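Local coordinates for protein Succinylglutamatedesuccinylase/aspartoacylase (PDB 3CDX) that probably hydrolyses carbon-nitrogen bonds of linear amides, or ester bonds, at a metal site, at residues A[212-217]-A[318-323]; A[280-285]-A[310-315]. All blocks are in the same frame, centred on the assembly; numbering follows the deposited sequence.

In the fold
Contact 1 is buried and the more central. It joins the end of strand 209-214, in the catalytic domain, to a corner of strand 316-322, close to the bound calcium ion. Contact 2 lies farther out, partly buried and away from the metal site. It joins the loop after strand 276-280 to the end of strand 308-311. Their centres are about 13 Å apart. Strand 316-322 directly follows strand 308-311, and Val284 packs on the backbone of residues 319-321. Val318 O and Gly285 N probably hydrogen-bond between them. Contact 1 sets a carboxylate arm against two rings, contact 2 a phenol against a histidine and a threonine. Neither has a hydrogen bond between its own segments.

Contact 1. Residues A[212-217]-A[318-323]; sequences GTELGG and VWFGAG
Glu214 and Phe320 are the closest residues by backbone, yet their CA atoms are 9.0 Å apart, and side chains alone bridge the gap. Glu214 is the last residue of strand 209-214. Its CG stands anti to the carbonyl carbon (chi1 -66°), and the chain then bends at chi2. The bend carries the carboxylate past the rim of the Phe320 ring. Glu214 CD lies 3.6 Å from Phe320 CZ, at the ring edge. Glu214 CG is also 3.6 Å from Phe320 CE1, in the plane of the ring. The carboxylate and ring planes are turned 75° apart.

Trp319 adds a smaller contact, with its CZ2 3.8 Å from Glu214 CG. The two rings also brace each other. Phe320 CE1 sits 3.6 Å above the Trp319 ring, over its centre. Both residues face Val335 in a classic beta bulge, which brings them to the same side. Trp319 NE1 is hydrogen-bonded to Ser160 OG. Phe320 also meets Trp38 of the second subunit.

By nearest atoms, the side chain of Glu214 comes within about 4 Å of that of His149 and about 5 Å of the calcium ion, which His63, Glu66 and His149 bind. An alanine here removes CG and the carboxylate, and would probably leave a gap at the Phe320 edge and the pocket near the calcium ion without this acidic group. No hydrogen bond or other polar interaction joins the two segments, so the glutamate meets the rings by van der Waals contact. Both its CG and its carboxylate lie along the Phe320 edge, and the carboxylate is also near the calcium site.

Contact 2. Residues A[280-285]-A[310-315]; sequences PTHYVG and LLYRRD
Tyr312 points its phenol end at His282 and Thr281. Tyr312 OH lies 3.3 Å from His282 CB and is equally close to CD2 of that imidazole. The approach to the imidazole is oblique. His282 CD2 in turn sits at the edge of the Tyr312 ring, near its plane, 3.8 Å from Tyr312 CE2. The ring centroids are 5.9 Å apart and the planes make 59°.

The imidazole is fixed from its other side. His282 ND1 is hydrogen-bonded to Glu286 OE1, which also accepts a hydrogen bond from the backbone N of Tyr283. With CG anti to the carbonyl carbon, a chi1 of -67° puts the imidazole on the side of Tyr312, and a chi2 of -89° turns CD2 to the phenol and ND1 to Glu286. Thr281 runs past Tyr312 in the opposite direction. Its OG1 is 3.7 Å from Tyr312 OH, and it bonds instead to the carbonyl O of Thr293.

Tyr312 follows strand 308-311, an outermost strand of a four-stranded antiparallel sheet within the chain. Its side chain also packs on Val270 of strand 259-271, Val288 of strand 287-288, and Ala334 and Val336 of strand 332-339. The loop 280-285 leaves the same small sheet. From this loop, Tyr283 OH is hydrogen-bonded to the backbone N of Ile223 of the third subunit, where helix 223-239 of that subunit begins.

Contact 1. Residues A[212-217]-A[318-323]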
loop_
_atom_site.group_PDB
_atom_site.type_symbol
_atom_site.label_atom_id
_atom_site.label_comp_id
_atom_site.label_asym_id
_atom_site.label_seq_id
_atom_site.Cartn_x
_atom_site.Cartn_y
_atom_site.Cartn_z
ATOM N N GLY A 212 -34.504 7.188 -4.913
ATOM C CA GLY A 212 -33.369 6.518 -4.287
ATOM C C GLY A 212 -33.957 5.561 -3.266
ATOM O O GLY A 212 -35.161 5.657 -2.966
ATOM N N THR A 213 -33.111 4.656 -2.742
ATOM C CA THR A 213 -33.415 3.888 -1.521
ATOM C C THR A 213 -32.296 3.952 -0.489
ATOM O O THR A 213 -31.140 4.243 -0.828
ATOM C CB THR A 213 -33.756 2.419 -1.803
ATOM O OG1 THR A 213 -32.564 1.672 -2.059
ATOM C CG2 THR A 213 -34.693 2.285 -3.003
ATOM N N GLU A 214 -32.674 3.791 0.791
ATOM C CA GLU A 214 -31.746 3.471 1.843
ATOM C C GLU A 214 -32.324 2.248 2.559
ATOM O O GLU A 214 -33.299 2.346 3.321
ATOM C CB GLU A 214 -31.510 4.673 2.762
ATOM C CG GLU A 214 -30.786 5.915 2.106
ATOM C CD GLU A 214 -29.396 5.603 1.508
ATOM O OE1 GLU A 214 -28.799 4.560 1.845
ATOM O OE2 GLU A 214 -28.884 6.423 0.707
ATOM N N LEU A 215 -31.732 1.101 2.277
ATOM C CA LEU A 215 -32.251 -0.189 2.703
ATOM C C LEU A 215 -31.325 -0.924 3.660
ATOM O O LEU A 215 -31.324 -2.134 3.695
ATOM C CB LEU A 215 -32.567 -1.070 1.463
ATOM C CG LEU A 215 -33.736 -0.628 0.545
ATOM C CD1 LEU A 215 -33.795 -1.450 -0.745
ATOM C CD2 LEU A 215 -35.119 -0.649 1.263
ATOM N N GLY A 216 -30.541 -0.191 4.447
ATOM C CA GLY A 216 -29.718 -0.818 5.464
ATOM C C GLY A 216 -28.320 -0.251 5.552
ATOM O O GLY A 216 -28.108 0.971 5.417
ATOM N N GLY A 217 -27.355 -1.131 5.807
ATOM C CA GLY A 217 -26.009 -0.663 6.119
ATOM C C GLY A 217 -25.325 -1.558 7.137
ATOM O O GLY A 217 -25.519 -2.763 7.107
ATOM N N VAL A 318 -34.913 8.572 14.002
ATOM C CA VAL A 318 -33.564 8.368 13.478
ATOM C C VAL A 318 -33.657 7.713 12.098
ATOM O O VAL A 318 -34.247 6.648 11.933
ATOM C CB VAL A 318 -32.626 7.579 14.465
ATOM C CG1 VAL A 318 -31.211 7.429 13.898
ATOM C CG2 VAL A 318 -32.546 8.326 15.814
ATOM N N TRP A 319 -33.096 8.387 11.100
ATOM C CA TRP A 319 -33.101 7.859 9.735
ATOM C C TRP A 319 -31.801 7.094 9.424
ATOM O O TRP A 319 -31.868 5.944 8.950
ATOM C CB TRP A 319 -33.300 8.982 8.728
ATOM C CG TRP A 319 -33.311 8.523 7.292
ATOM C CD1 TRP A 319 -33.813 7.345 6.793
ATOM C CD2 TRP A 319 -32.775 9.225 6.183
ATOM N NE1 TRP A 319 -33.646 7.295 5.434
ATOM C CE2 TRP A 319 -32.986 8.430 5.039
ATOM C CE3 TRP A 319 -32.134 10.461 6.039
ATOM C CZ2 TRP A 319 -32.605 8.843 3.768
ATOM C CZ3 TRP A 319 -31.730 10.861 4.760
ATOM C CH2 TRP A 319 -31.969 10.051 3.647
ATOM N N PHE A 320 -30.665 7.784 9.650
ATOM C CA PHE A 320 -29.303 7.224 9.655
ATOM C C PHE A 320 -28.765 7.209 11.066
ATOM O O PHE A 320 -28.825 8.220 11.773
ATOM C CB PHE A 320 -28.324 8.049 8.802
ATOM C CG PHE A 320 -28.393 7.772 7.327
ATOM C CD1 PHE A 320 -29.588 7.459 6.707
ATOM C CD2 PHE A 320 -27.225 7.841 6.533
ATOM C CE1 PHE A 320 -29.637 7.187 5.318
ATOM C CE2 PHE A 320 -27.273 7.559 5.148
ATOM C CZ PHE A 320 -28.487 7.249 4.552
ATOM N N GLY A 321 -28.193 6.073 11.451
ATOM C CA GLY A 321 -27.598 5.904 12.774
ATOM C C GLY A 321 -26.150 5.510 12.653
ATOM O O GLY A 321 -25.749 4.897 11.641
ATOM N N ALA A 322 -25.385 5.845 13.686
ATOM C CA ALA A 322 -23.940 5.584 13.753
ATOM C C ALA A 322 -23.548 4.214 13.162
ATOM O O ALA A 322 -24.195 3.207 13.443
ATOM C CB ALA A 322 -23.463 5.689 15.176
ATOM N N GLY A 323 -22.501 4.208 12.337
ATOM C CA GLY A 323 -21.949 2.988 11.728
ATOM C C GLY A 323 -20.776 2.486 12.546
ATOM O O GLY A 323 -20.986 1.755 13.532
#

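Contact 2. Residues A[280-285]-A[310-315]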
loop_
_atom_site.group_PDB
_atom_site.type_symbol
_atom_site.label_atom_id
_atom_site.label_comp_id
_atom_site.label_asym_id
_atom_site.label_seq_id
_atom_site.Cartn_x
_atom_site.Cartn_y
_atom_site.Cartn_z
ATOM N N PRO A 280 -23.973 5.093 20.963
ATOM C CA PRO A 280 -25.277 5.693 20.737
ATOM C C PRO A 280 -26.291 5.331 21.830
ATOM O O PRO A 280 -26.107 4.349 22.567
ATOM C CB PRO A 280 -25.719 5.065 19.422
ATOM C CG PRO A 280 -25.075 3.667 19.444
ATOM C CD PRO A 280 -23.759 3.872 20.142
ATOM N N THR A 281 -27.347 6.137 21.924
ATOM C CA THR A 281 -28.487 5.848 22.769
ATOM C C THR A 281 -29.646 5.249 22.006
ATOM O O THR A 281 -30.505 4.636 22.622
ATOM C CB THR A 281 -29.010 7.131 23.519
ATOM O OG1 THR A 281 -29.309 8.156 22.580
ATOM C CG2 THR A 281 -27.990 7.646 24.462
ATOM N N HIS A 282 -29.686 5.411 20.681
ATOM C CA HIS A 282 -30.804 4.908 19.837
ATOM C C HIS A 282 -30.338 4.340 18.520
ATOM O O HIS A 282 -29.290 4.781 17.998
ATOM C CB HIS A 282 -31.776 6.051 19.482
ATOM C CG HIS A 282 -32.511 6.584 20.667
ATOM N ND1 HIS A 282 -33.708 6.054 21.094
ATOM C CD2 HIS A 282 -32.188 7.556 21.551
ATOM C CE1 HIS A 282 -34.110 6.692 22.180
ATOM N NE2 HIS A 282 -33.205 7.611 22.479
ATOM N N TYR A 283 -31.136 3.420 17.962
ATOM C CA TYR A 283 -30.974 2.950 16.584
ATOM C C TYR A 283 -31.876 3.652 15.609
ATOM O O TYR A 283 -32.875 4.268 16.012
ATOM C CB TYR A 283 -31.291 1.464 16.460
ATOM C CG TYR A 283 -30.375 0.575 17.237
ATOM C CD1 TYR A 283 -28.974 0.759 17.190
ATOM C CD2 TYR A 283 -30.894 -0.454 18.023
ATOM C CE1 TYR A 283 -28.121 -0.072 17.907
ATOM C CE2 TYR A 283 -30.056 -1.292 18.747
ATOM C CZ TYR A 283 -28.683 -1.110 18.684
ATOM O OH TYR A 283 -27.874 -1.959 19.408
ATOM N N VAL A 284 -31.570 3.505 14.317
ATOM C CA VAL A 284 -32.464 3.990 13.261
ATOM C C VAL A 284 -33.878 3.479 13.484
ATOM O O VAL A 284 -34.064 2.353 13.988
ATOM C CB VAL A 284 -31.951 3.649 11.825
ATOM C CG1 VAL A 284 -30.588 4.320 11.647
ATOM C CG2 VAL A 284 -31.890 2.137 11.565
ATOM N N GLY A 285 -34.868 4.306 13.143
ATOM C CA GLY A 285 -36.266 3.904 13.298
ATOM C C GLY A 285 -36.840 4.306 14.640
ATOM O O GLY A 285 -38.047 4.220 14.876
ATOM N N LEU A 310 -23.194 14.009 23.397
ATOM C CA LEU A 310 -23.832 14.672 22.224
ATOM C C LEU A 310 -25.336 14.677 22.371
ATOM O O LEU A 310 -25.895 13.695 22.852
ATOM C CB LEU A 310 -23.507 13.948 20.888
ATOM C CG LEU A 310 -22.022 13.730 20.543
ATOM C CD1 LEU A 310 -21.796 13.335 19.094
ATOM C CD2 LEU A 310 -21.182 14.965 20.904
ATOM N N LEU A 311 -25.993 15.752 21.913
ATOM C CA LEU A 311 -27.459 15.862 21.986
ATOM C C LEU A 311 -28.091 15.923 20.601
ATOM O O LEU A 311 -27.512 16.521 19.700
ATOM C CB LEU A 311 -27.881 17.125 22.768
ATOM C CG LEU A 311 -27.197 17.414 24.107
ATOM C CD1 LEU A 311 -27.721 18.760 24.661
ATOM C CD2 LEU A 311 -27.430 16.272 25.092
ATOM N N TYR A 312 -29.255 15.308 20.439
ATOM C CA TYR A 312 -30.129 15.583 19.301
ATOM C C TYR A 312 -30.648 17.031 19.384
ATOM O O TYR A 312 -30.860 17.555 20.478
ATOM C CB TYR A 312 -31.367 14.664 19.294
ATOM C CG TYR A 312 -31.106 13.173 19.232
ATOM C CD1 TYR A 312 -30.689 12.548 18.051
ATOM C CD2 TYR A 312 -31.296 12.378 20.360
ATOM C CE1 TYR A 312 -30.452 11.138 18.008
ATOM C CE2 TYR A 312 -31.067 11.003 20.328
ATOM C CZ TYR A 312 -30.642 10.396 19.164
ATOM O OH TYR A 312 -30.438 9.029 19.169
ATOM N N ARG A 313 -30.880 17.639 18.219
ATOM C CA ARG A 313 -31.369 19.010 18.119
ATOM C C ARG A 313 -32.635 19.119 17.263
ATOM O O ARG A 313 -33.005 20.221 16.827
ATOM C CB ARG A 313 -30.269 19.922 17.559
ATOM C CG ARG A 313 -29.018 19.983 18.405
ATOM C CD ARG A 313 -29.364 20.537 19.757
ATOM N NE ARG A 313 -28.174 20.831 20.545
ATOM C CZ ARG A 313 -28.211 21.160 21.828
ATOM N NH1 ARG A 313 -29.392 21.234 22.447
ATOM N NH2 ARG A 313 -27.078 21.419 22.488
ATOM N N ARG A 314 -33.292 17.984 17.025
ATOM C CA ARG A 314 -34.600 17.939 16.391
ATOM C C ARG A 314 -35.409 16.779 16.949
ATOM O O ARG A 314 -34.842 15.693 17.149
ATOM C CB ARG A 314 -34.461 17.688 14.870
ATOM C CG ARG A 314 -33.787 18.788 14.052
ATOM C CD ARG A 314 -34.518 20.123 14.166
ATOM N NE ARG A 314 -35.800 20.170 13.461
ATOM C CZ ARG A 314 -36.474 21.298 13.210
ATOM N NH1 ARG A 314 -35.998 22.485 13.615
ATOM N NH2 ARG A 314 -37.640 21.241 12.571
ATOM N N ASP A 315 -36.718 16.985 17.183
ATOM C CA ASP A 315 -37.640 15.864 17.409
ATOM C C ASP A 315 -37.811 15.118 16.083
ATOM O O ASP A 315 -37.744 15.732 15.014
ATOM C CB ASP A 315 -39.029 16.324 17.887
ATOM C CG ASP A 315 -38.983 17.190 19.158
ATOM O OD1 ASP A 315 -37.955 17.237 19.857
ATOM O OD2 ASP A 315 -40.002 17.841 19.458
#